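Local coordinates for putative (PDB 4O8S), which belongs to the nucleotidyltransferase superfamily and probably transfers a nucleotide to a target that remains to be identified, at residues L2-L7 with T91-E96; K11-I16 with E44-D49. All blocks are in the same frame, centred on the assembly; numbering follows the deposited sequence.

Contact 1: L2-L7 with T91-E96; sequences LSEQAL and TKDNKE
Two carboxylates meet here without a hydrogen bond between them: Glu4 OE2 lies 3.0 Å from Asp93 OD2, both atoms being acceptors. The contact joins the capped N-terminus of helix 4-19 to the loop of a beta-hairpin, the turn that links antiparallel strands 82-91 and 98-106. It is small and superficial, with about 90 Å² buried in total. The backbones stay well apart, since the nearest alpha carbons, CA of Glu4 and CA of Asp93, are separated by 8.2 Å, and both side chains reach into the gap.

Glu4 has its CG swung away from its own backbone nitrogen (chi1 -180°), and the extended chain brings OE2 in from one side of the Asp93 carboxylate plane, offset towards the CB/OD2 edge of the group and 3.1 Å from Asp93 CB. The two carboxylate planes are 78° apart, nearly perpendicular. Two features would ease the repulsion. Asn8, one turn further along the helix, hydrogen-bonds through ND2 to Asp93 OD2, and Glu4 sits in the first turn, where the helix end would be expected to favour negative charge.

Each partner also has local support. Ser3 is the N-cap: its OG accepts from Ala6 N at 3.1 Å with an N-H...O angle of 161°, while Ser3 O takes the first helical bond from Leu7 N. Across the gap the loop is fastened at its base by Thr91 N bonding to Asn94 O at 2.8 Å, and the backbone of Lys92 is tied to Gly67. Just beyond Asp93 the chain forms an Asx turn, in which Asn94 OD1 accepts from Glu96 N at 2.7 Å.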
loop_
_atom_site.group_PDB
_atom_site.type_symbol
_atom_site.label_atom_id
_atom_site.label_comp_id
_atom_site.label_asym_id
_atom_site.label_seq_id
_atom_site.Cartn_x
_atom_site.Cartn_y
_atom_site.Cartn_z
ATOM N N LEU A 2 -9.374 -14.102 -10.316
ATOM C CA LEU A 2 -9.106 -12.665 -10.490
ATOM C C LEU A 2 -9.452 -12.433 -11.966
ATOM O O LEU A 2 -9.076 -13.248 -12.818
ATOM C CB LEU A 2 -7.625 -12.346 -10.249
ATOM C CG LEU A 2 -7.138 -10.910 -10.001
ATOM C CD1 LEU A 2 -7.771 -10.304 -8.764
ATOM C CD2 LEU A 2 -5.624 -10.878 -9.866
ATOM N N SER A 3 -10.180 -11.365 -12.285
ATOM C CA SER A 3 -10.643 -11.178 -13.670
ATOM C C SER A 3 -9.497 -11.077 -14.696
ATOM O O SER A 3 -8.340 -10.844 -14.330
ATOM C CB SER A 3 -11.619 -9.993 -13.787
ATOM O OG SER A 3 -10.948 -8.743 -13.826
ATOM N N GLU A 4 -9.811 -11.296 -15.969
ATOM C CA GLU A 4 -8.794 -11.240 -17.024
ATOM C C GLU A 4 -8.276 -9.811 -17.179
ATOM O O GLU A 4 -7.091 -9.577 -17.451
ATOM C CB GLU A 4 -9.370 -11.753 -18.349
ATOM C CG GLU A 4 -8.391 -11.748 -19.529
ATOM C CD GLU A 4 -8.728 -12.800 -20.591
ATOM O OE1 GLU A 4 -9.131 -13.925 -20.217
ATOM O OE2 GLU A 4 -8.584 -12.508 -21.800
ATOM N N GLN A 5 -9.184 -8.860 -16.996
ATOM C CA GLN A 5 -8.846 -7.449 -16.997
ATOM C C GLN A 5 -7.853 -7.152 -15.859
ATOM O O GLN A 5 -6.834 -6.495 -16.065
ATOM C CB GLN A 5 -10.128 -6.625 -16.843
ATOM C CG GLN A 5 -9.907 -5.138 -16.596
ATOM C CD GLN A 5 -11.198 -4.399 -16.256
ATOM O OE1 GLN A 5 -12.287 -4.784 -16.693
ATOM N NE2 GLN A 5 -11.078 -3.331 -15.469
ATOM N N ALA A 6 -8.152 -7.658 -14.664
ATOM C CA ALA A 6 -7.258 -7.496 -13.522
ATOM C C ALA A 6 -5.905 -8.166 -13.781
ATOM O O ALA A 6 -4.851 -7.614 -13.425
ATOM C CB ALA A 6 -7.907 -8.055 -12.256
ATOM N N LEU A 7 -5.934 -9.351 -14.398
ATOM C CA LEU A 7 -4.707 -10.101 -14.689
ATOM C C LEU A 7 -3.755 -9.335 -15.605
ATOM O O LEU A 7 -2.540 -9.333 -15.397
ATOM C CB LEU A 7 -5.029 -11.457 -15.334
ATOM C CG LEU A 7 -5.601 -12.600 -14.485
ATOM C CD1 LEU A 7 -5.640 -13.891 -15.308
ATOM C CD2 LEU A 7 -4.799 -12.808 -13.201
ATOM N N THR A 91 -5.116 -4.235 -24.252
ATOM C CA THR A 91 -4.528 -5.574 -24.288
ATOM C C THR A 91 -4.825 -6.250 -25.619
ATOM O O THR A 91 -5.519 -5.686 -26.468
ATOM C CB THR A 91 -5.063 -6.470 -23.150
ATOM O OG1 THR A 91 -6.453 -6.747 -23.363
ATOM C CG2 THR A 91 -4.900 -5.782 -21.816
ATOM N N LYS A 92 -4.294 -7.455 -25.801
ATOM C CA LYS A 92 -4.659 -8.269 -26.952
ATOM C C LYS A 92 -6.046 -8.855 -26.712
ATOM O O LYS A 92 -6.823 -9.070 -27.645
ATOM C CB LYS A 92 -3.638 -9.385 -27.173
ATOM C CG LYS A 92 -2.225 -8.884 -27.455
ATOM C CD LYS A 92 -2.212 -7.789 -28.519
ATOM C CE LYS A 92 -0.793 -7.305 -28.805
ATOM N NZ LYS A 92 0.079 -8.399 -29.322
ATOM N N ASP A 93 -6.351 -9.078 -25.439
ATOM C CA ASP A 93 -7.620 -9.665 -25.026
ATOM C C ASP A 93 -8.773 -8.669 -25.175
ATOM O O ASP A 93 -9.946 -9.059 -25.194
ATOM C CB ASP A 93 -7.516 -10.134 -23.570
ATOM C CG ASP A 93 -6.240 -10.928 -23.294
ATOM O OD1 ASP A 93 -5.538 -11.302 -24.261
ATOM O OD2 ASP A 93 -5.943 -11.185 -22.106
ATOM N N ASN A 94 -8.426 -7.389 -25.290
ATOM C CA ASN A 94 -9.405 -6.305 -25.249
ATOM C C ASN A 94 -8.775 -4.984 -25.680
ATOM O O ASN A 94 -7.708 -4.614 -25.183
ATOM C CB ASN A 94 -9.960 -6.173 -23.829
ATOM C CG ASN A 94 -11.179 -5.283 -23.756
ATOM O OD1 ASN A 94 -11.356 -4.387 -24.581
ATOM N ND2 ASN A 94 -12.027 -5.520 -22.756
ATOM N N LYS A 95 -9.434 -4.271 -26.591
ATOM C CA LYS A 95 -8.908 -2.995 -27.080
ATOM C C LYS A 95 -9.517 -1.785 -26.365
ATOM O O LYS A 95 -9.215 -0.637 -26.700
ATOM C CB LYS A 95 -9.070 -2.872 -28.601
ATOM C CG LYS A 95 -8.120 -3.767 -29.412
ATOM C CD LYS A 95 -6.684 -3.682 -28.888
ATOM C CE LYS A 95 -5.703 -4.484 -29.752
ATOM N NZ LYS A 95 -6.065 -5.931 -29.879
ATOM N N GLU A 96 -10.363 -2.049 -25.374
ATOM C CA GLU A 96 -10.929 -0.988 -24.550
ATOM C C GLU A 96 -9.858 -0.407 -23.630
ATOM O O GLU A 96 -9.145 -1.149 -22.944
ATOM C CB GLU A 96 -12.108 -1.510 -23.732
ATOM C CG GLU A 96 -12.459 -0.656 -22.526
ATOM C CD GLU A 96 -13.704 -1.153 -21.812
ATOM O OE1 GLU A 96 -14.795 -1.109 -22.425
ATOM O OE2 GLU A 96 -13.591 -1.591 -20.640
#

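Contact 2: K11-I16 with E44-D49; sequences KLMRAI and EDLDFD
Helix segment 11-16 lies over strand 46-50, and the backbones come closest where CA of Met13 is 7.4 Å from CA of Leu46. No hydrogen bond crosses, so this is the apolar seam between a helix and the mixed sheet of a nucleotidyltransferase fold. The CB atoms of Leu46 and Phe48, two residues apart in the strand, point toward the helix, and that of Asp45, next to Leu46 in the chain, points away. The Asp45-Leu46-Asp47 sequence matches the superfamily's D-x-D motif, whose acidic residues bind metal ions in relatives, and Leu46 would be the inward residue between them.

Leu46 splits its branches between two helix residues three apart. CD1 meets Ile16 CG2 at 3.9 Å, the two side chains running obliquely past each other, while CD2 rests against both SE and CB of Met13, a selenomethionine, each at 4.1 Å. Ile16 presents that methyl because CG1 takes the position opposite the carbonyl carbon (chi1 -75°), which places CG2 opposite the backbone nitrogen. Thr31 of helix 29-36 touches both Met13 and Leu46, and Leu100 of strand 98-106 adds to the packing around Ile16.

At Glu44 the contact reaches a backbone carbonyl. Glu44 O accepts a hydrogen bond from His9 NE2, and Met13 SE lies 3.7 Å from the same Glu44 O.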
loop_
_atom_site.group_PDB
_atom_site.type_symbol
_atom_site.label_atom_id
_atom_site.label_comp_id
_atom_site.label_asym_id
_atom_site.label_seq_id
_atom_site.Cartn_x
_atom_site.Cartn_y
_atom_site.Cartn_z
ATOM N N LYS A 11 -0.074 -7.702 -14.606
ATOM C CA LYS A 11 1.084 -8.004 -15.442
ATOM C C LYS A 11 1.819 -6.726 -15.857
ATOM O O LYS A 11 3.055 -6.677 -15.860
ATOM C CB LYS A 11 0.631 -8.777 -16.675
ATOM C CG LYS A 11 1.721 -9.044 -17.702
ATOM C CD LYS A 11 1.077 -9.651 -18.954
ATOM C CE LYS A 11 2.101 -10.162 -19.958
ATOM N NZ LYS A 11 1.429 -10.728 -21.178
ATOM N N LEU A 12 1.059 -5.686 -16.197
ATOM C CA LEU A 12 1.684 -4.420 -16.555
ATOM C C LEU A 12 2.337 -3.793 -15.343
ATOM O O LEU A 12 3.458 -3.311 -15.432
ATOM C CB LEU A 12 0.664 -3.454 -17.158
ATOM C CG LEU A 12 1.104 -2.001 -17.373
ATOM C CD1 LEU A 12 2.247 -1.871 -18.367
ATOM C CD2 LEU A 12 -0.105 -1.186 -17.833
HETATM N N MSE A 13 1.645 -3.804 -14.202
HETATM C CA MSE A 13 2.226 -3.233 -12.988
HETATM C C MSE A 13 3.549 -3.897 -12.616
HETATM O O MSE A 13 4.535 -3.205 -12.336
HETATM C CB MSE A 13 1.244 -3.316 -11.823
HETATM C CG MSE A 13 -0.004 -2.452 -11.997
HETATM SE SE MSE A 13 -0.927 -2.339 -10.237
HETATM C CE MSE A 13 -1.343 -4.223 -9.944
ATOM N N ARG A 14 3.582 -5.231 -12.637
ATOM C CA ARG A 14 4.805 -5.980 -12.295
ATOM C C ARG A 14 5.985 -5.666 -13.207
ATOM O O ARG A 14 7.100 -5.473 -12.734
ATOM C CB ARG A 14 4.551 -7.493 -12.339
ATOM C CG ARG A 14 3.726 -8.036 -11.176
ATOM C CD ARG A 14 3.806 -9.574 -11.119
ATOM N NE ARG A 14 3.188 -10.079 -9.897
ATOM C CZ ARG A 14 3.831 -10.213 -8.738
ATOM N NH1 ARG A 14 5.118 -9.884 -8.642
ATOM N NH2 ARG A 14 3.185 -10.670 -7.669
ATOM N N ALA A 15 5.735 -5.639 -14.514
ATOM C CA ALA A 15 6.792 -5.347 -15.480
ATOM C C ALA A 15 7.390 -3.977 -15.189
ATOM O O ALA A 15 8.619 -3.786 -15.199
ATOM C CB ALA A 15 6.239 -5.385 -16.883
ATOM N N ILE A 16 6.515 -3.015 -14.914
ATOM C CA ILE A 16 6.987 -1.672 -14.619
ATOM C C ILE A 16 7.880 -1.680 -13.391
ATOM O O ILE A 16 9.022 -1.207 -13.449
ATOM C CB ILE A 16 5.803 -0.685 -14.427
ATOM C CG1 ILE A 16 5.192 -0.353 -15.788
ATOM C CG2 ILE A 16 6.260 0.582 -13.753
ATOM C CD1 ILE A 16 3.837 0.348 -15.695
ATOM N N GLU A 44 -4.717 -1.324 -7.571
ATOM C CA GLU A 44 -4.595 -0.928 -8.975
ATOM C C GLU A 44 -3.665 0.258 -9.268
ATOM O O GLU A 44 -3.333 0.479 -10.427
ATOM C CB GLU A 44 -5.980 -0.600 -9.577
ATOM C CG GLU A 44 -7.133 -1.443 -9.065
ATOM C CD GLU A 44 -8.497 -0.830 -9.408
ATOM O OE1 GLU A 44 -8.829 0.251 -8.857
ATOM O OE2 GLU A 44 -9.229 -1.428 -10.228
ATOM N N ASP A 45 -3.286 1.039 -8.260
ATOM C CA ASP A 45 -2.430 2.211 -8.495
ATOM C C ASP A 45 -0.962 1.918 -8.137
ATOM O O ASP A 45 -0.695 1.077 -7.277
ATOM C CB ASP A 45 -2.926 3.407 -7.669
ATOM C CG ASP A 45 -4.364 3.798 -8.005
ATOM O OD1 ASP A 45 -4.789 3.568 -9.169
ATOM O OD2 ASP A 45 -5.065 4.340 -7.108
ATOM N N LEU A 46 -0.013 2.606 -8.776
ATOM C CA LEU A 46 1.382 2.464 -8.378
ATOM C C LEU A 46 1.850 3.750 -7.702
ATOM O O LEU A 46 1.668 4.859 -8.252
ATOM C CB LEU A 46 2.277 2.136 -9.574
ATOM C CG LEU A 46 2.166 0.766 -10.247
ATOM C CD1 LEU A 46 3.078 0.730 -11.452
ATOM C CD2 LEU A 46 2.548 -0.344 -9.274
ATOM N N ASP A 47 2.439 3.617 -6.512
ATOM C CA ASP A 47 2.912 4.772 -5.760
ATOM C C ASP A 47 4.365 4.544 -5.333
ATOM O O ASP A 47 4.697 3.497 -4.749
ATOM C CB ASP A 47 2.020 4.994 -4.527
ATOM C CG ASP A 47 2.018 6.439 -4.046
ATOM O OD1 ASP A 47 2.529 7.340 -4.770
ATOM O OD2 ASP A 47 1.475 6.697 -2.950
ATOM N N PHE A 48 5.225 5.522 -5.618
ATOM C CA PHE A 48 6.655 5.397 -5.330
ATOM C C PHE A 48 7.188 6.560 -4.522
ATOM O O PHE A 48 6.602 7.664 -4.525
ATOM C CB PHE A 48 7.461 5.363 -6.625
ATOM C CG PHE A 48 7.148 4.209 -7.524
ATOM C CD1 PHE A 48 6.146 4.316 -8.477
ATOM C CD2 PHE A 48 7.898 3.035 -7.462
ATOM C CE1 PHE A 48 5.871 3.241 -9.360
ATOM C CE2 PHE A 48 7.634 1.969 -8.322
ATOM C CZ PHE A 48 6.614 2.070 -9.271
ATOM N N ASP A 49 8.295 6.316 -3.826
ATOM C CA ASP A 49 9.160 7.392 -3.332
ATOM C C ASP A 49 10.424 7.303 -4.163
ATOM O O ASP A 49 10.793 6.215 -4.609
ATOM C CB ASP A 49 9.561 7.192 -1.870
ATOM C CG ASP A 49 8.461 7.536 -0.905
ATOM O OD1 ASP A 49 7.613 8.412 -1.227
ATOM O OD2 ASP A 49 8.442 6.919 0.185
#

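Helix 4-19 serves both contacts, and their centres are about 16 Å apart. Contact 1 lies on the surface, about 23 Å from the chain's centre, and rests on charged side chains; contact 2 is buried, about 11 Å from that centre, and is almost entirely apolar. In sequence both segments of contact 2 fall between the two segments of contact 1. Strand 98-106 runs antiparallel to 82-91, beyond which segment 91-96 lies, and parallel to 46-50. Contact 2 bears the D-x-D sequence, consistent with a place beside the active site, whereas contact 1 is a like-charge approach, and the bond that does tie the helix to the hairpin is Asn8 ND2 to Asp93 OD2.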